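Local atomic coordinates of D-xylonate dehydratase (Caulobacter crescentus, PDB entry 5OYN), a protein that catalyses the dehydration of D-xylonate, and with similar efficiency D-gluconate, to 2-dehydro-3-deoxy sugar acids, using a [2Fe-2S] cluster and a magnesium ion. Residues 468-473 / 495-500. Sequence-based numbering, arbitrary orientation.
With MG (magnesium ion), chain E.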
ATOM      1  N   PRO A 468      34.378  -5.255 -15.731  1.00 60.97           N
ATOM      2  CA  PRO A 468      34.829  -4.927 -14.372  1.00 59.33           C
ATOM      3  C   PRO A 468      33.839  -5.358 -13.313  1.00 62.28           C
ATOM      4  O   PRO A 468      32.734  -5.747 -13.667  1.00 60.22           O
ATOM      5  CB  PRO A 468      34.941  -3.411 -14.395  1.00 60.62           C
ATOM      6  CG  PRO A 468      33.909  -2.980 -15.382  1.00 60.87           C
ATOM      7  CD  PRO A 468      33.734  -4.097 -16.379  1.00 62.70           C
ATOM      8  N   GLY A 469      34.224  -5.263 -12.038  1.00 67.28           N
ATOM      9  CA  GLY A 469      33.498  -5.910 -10.956  1.00 58.18           C
ATOM     10  C   GLY A 469      33.636  -7.403 -11.130  1.00 59.57           C
ATOM     11  O   GLY A 469      33.363  -7.906 -12.216  1.00 66.19           O
ATOM     12  N   SER A 470      34.091  -8.131 -10.122  1.00 60.76           N
ATOM     13  CA  SER A 470      34.341  -9.552 -10.338  1.00 59.66           C
ATOM     14  C   SER A 470      33.044 -10.262 -10.717  1.00 64.05           C
ATOM     15  O   SER A 470      31.948  -9.822 -10.357  1.00 62.85           O
ATOM     16  CB  SER A 470      34.952 -10.163  -9.084  1.00 63.11           C
ATOM     17  OG  SER A 470      34.402  -9.546  -7.926  1.00 71.46           O
ATOM     18  N   ALA A 471      33.166 -11.361 -11.462  1.00 59.37           N
ATOM     19  CA  ALA A 471      32.013 -12.050 -12.022  1.00 55.19           C
ATOM     20  C   ALA A 471      31.958 -13.510 -11.584  1.00 66.23           C
ATOM     21  O   ALA A 471      32.989 -14.166 -11.390  1.00 69.24           O
ATOM     22  CB  ALA A 471      32.016 -11.980 -13.547  1.00 59.39           C
ATOM     23  N   GLU A 472      30.731 -14.021 -11.442  1.00 66.95           N
ATOM     24  CA  GLU A 472      30.482 -15.402 -11.029  1.00 63.06           C
ATOM     25  C   GLU A 472      30.550 -16.292 -12.261  1.00 61.27           C
ATOM     26  O   GLU A 472      29.531 -16.719 -12.803  1.00 70.19           O
ATOM     27  CB  GLU A 472      29.123 -15.535 -10.344  1.00 63.65           C
ATOM     28  CG  GLU A 472      28.995 -14.821  -8.993  1.00 64.94           C
ATOM     29  CD  GLU A 472      27.582 -14.910  -8.377  1.00 73.74           C
ATOM     30  OE1 GLU A 472      26.601 -15.344  -9.032  1.00 73.54           O
ATOM     31  OE2 GLU A 472      27.466 -14.502  -7.173  1.00 74.35           O
ATOM     32  N   VAL A 473      31.774 -16.577 -12.713  1.00 63.04           N
ATOM     33  CA  VAL A 473      31.962 -17.366 -13.937  1.00 67.12           C
ATOM     34  C   VAL A 473      32.967 -18.512 -13.792  1.00 65.34           C
ATOM     35  O   VAL A 473      33.344 -19.141 -14.791  1.00 62.99           O
ATOM     36  CB  VAL A 473      32.387 -16.464 -15.113  1.00 65.07           C
ATOM     37  CG1 VAL A 473      31.262 -15.509 -15.505  1.00 65.54           C
ATOM     38  CG2 VAL A 473      33.677 -15.718 -14.786  1.00 58.56           C
ATOM     39  N   ASP A 495      40.329 -15.921 -11.746  1.00 55.96           N
ATOM     40  CA  ASP A 495      40.454 -14.679 -10.989  1.00 61.91           C
ATOM     41  C   ASP A 495      39.107 -13.992 -10.766  1.00 73.10           C
ATOM     42  O   ASP A 495      39.072 -12.865 -10.250  1.00 72.78           O
ATOM     43  CB  ASP A 495      41.440 -13.714 -11.675  1.00 65.52           C
ATOM     44  CG  ASP A 495      40.976 -13.263 -13.062  1.00 71.69           C
ATOM     45  OD1 ASP A 495      40.044 -13.886 -13.618  1.00 73.08           O
ATOM     46  OD2 ASP A 495      41.546 -12.280 -13.602  1.00 73.84           O
ATOM     47  N   GLY A 496      38.010 -14.644 -11.150  1.00 71.60           N
ATOM     48  CA  GLY A 496      36.677 -14.210 -10.817  1.00 68.04           C
ATOM     49  C   GLY A 496      36.092 -15.003  -9.666  1.00 68.00           C
ATOM     50  O   GLY A 496      36.810 -15.609  -8.860  1.00 57.91           O
ATOM     51  N   ARG A 497      34.757 -14.998  -9.592  1.00 69.04           N
ATOM     52  CA  ARG A 497      33.985 -15.614  -8.511  1.00 65.90           C
ATOM     53  C   ARG A 497      33.081 -16.703  -9.085  1.00 63.63           C
ATOM     54  O   ARG A 497      33.117 -17.010 -10.277  1.00 66.87           O
ATOM     55  CB  ARG A 497      33.176 -14.553  -7.750  1.00 62.75           C
ATOM     56  CG  ARG A 497      33.898 -13.203  -7.593  1.00 61.61           C
ATOM     57  CD  ARG A 497      33.207 -12.243  -6.638  1.00 60.15           C
ATOM     58  NE  ARG A 497      31.771 -12.483  -6.608  1.00 74.25           N
ATOM     59  CZ  ARG A 497      30.898 -11.925  -7.442  1.00 68.00           C
ATOM     60  NH1 ARG A 497      31.315 -11.073  -8.359  1.00 63.77           N
ATOM     61  NH2 ARG A 497      29.610 -12.219  -7.350  1.00 67.61           N
ATOM     62  N   GLN A 498      32.278 -17.310  -8.216  1.00 61.31           N
ATOM     63  CA  GLN A 498      31.214 -18.205  -8.643  1.00 60.45           C
ATOM     64  C   GLN A 498      30.042 -18.006  -7.702  1.00 63.91           C
ATOM     65  O   GLN A 498      30.211 -17.509  -6.586  1.00 61.17           O
ATOM     66  CB  GLN A 498      31.647 -19.670  -8.634  1.00 62.32           C
ATOM     67  CG  GLN A 498      31.678 -20.272  -7.249  1.00 60.24           C
ATOM     68  CD  GLN A 498      32.243 -21.669  -7.247  1.00 65.88           C
ATOM     69  OE1 GLN A 498      32.638 -22.200  -8.292  1.00 67.65           O
ATOM     70  NE2 GLN A 498      32.272 -22.287  -6.071  1.00 65.61           N
ATOM     71  N   SER A 499      28.849 -18.394  -8.154  1.00 66.87           N
ATOM     72  CA  SER A 499      27.666 -18.216  -7.318  1.00 58.50           C
ATOM     73  C   SER A 499      27.819 -18.985  -6.013  1.00 57.60           C
ATOM     74  O   SER A 499      28.317 -20.115  -5.990  1.00 54.96           O
ATOM     75  CB  SER A 499      26.409 -18.682  -8.052  1.00 61.10           C
ATOM     76  OG  SER A 499      25.242 -18.462  -7.271  1.00 60.33           O
ATOM     77  N   GLY A 500      27.381 -18.370  -4.918  1.00 52.30           N
ATOM     78  CA  GLY A 500      27.380 -19.050  -3.637  1.00 46.91           C
ATOM     79  C   GLY A 500      26.591 -20.342  -3.673  1.00 50.21           C
ATOM     80  O   GLY A 500      26.640 -21.154  -2.750  1.00 57.20           O
TER
HETATM   81 MG    MG E 601      25.851 -13.803  -6.048  1.00 79.46          MG
HETATM   82  O   HOH W   1      25.793 -15.791  -5.191  1.00 56.29           O
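Arg497 lies against Ser470, Ala471 and Glu472, and its side chain ends beside a magnesium ligand. The two loops follow the parallel strands 455-460 and 492-494 in the C-terminal region of this IlvD/Edd enzyme. A single bridge joins their backbones at Glu472 and Arg497. Arg497 N donates to Ala471 O at 2.7 Å, and Val473 N donates weakly to Arg497 O. The arginine CB sits 3.7 Å from Ala471 O. CG packs on Ser470 CB at 3.5 Å, and CD touches Ser470 OG. The chain then bends at chi3 (-29°), which turns the guanidinium back over the backbone of Ala471 and Glu472. NE donates a hydrogen bond to Asn288 OD1. NH1 makes a weak hydrogen bond to Ser470 OG. NH2 reaches Glu472 OE2 at 3.1 Å in a salt bridge whose hydrogen bond is weak, at 120°, with the carboxylate and guanidinium planes 59° apart. Glu472 extends beyond CG, past the backbone of Gln498 and Ser499, and OE2 binds magnesium at 2.1 Å. Glu101 and Asp138 bind the same ion. A water bound to the magnesium at 2.2 Å accepts a hydrogen bond from Gly500 N, so both loops serve the site. An alanine here would probably leave Glu472 OE2 without its guanidinium partner and Asn288 OD1 without its donor. Three carboxylates meet at magnesium, and the buried guanidinium probably offsets part of their charge.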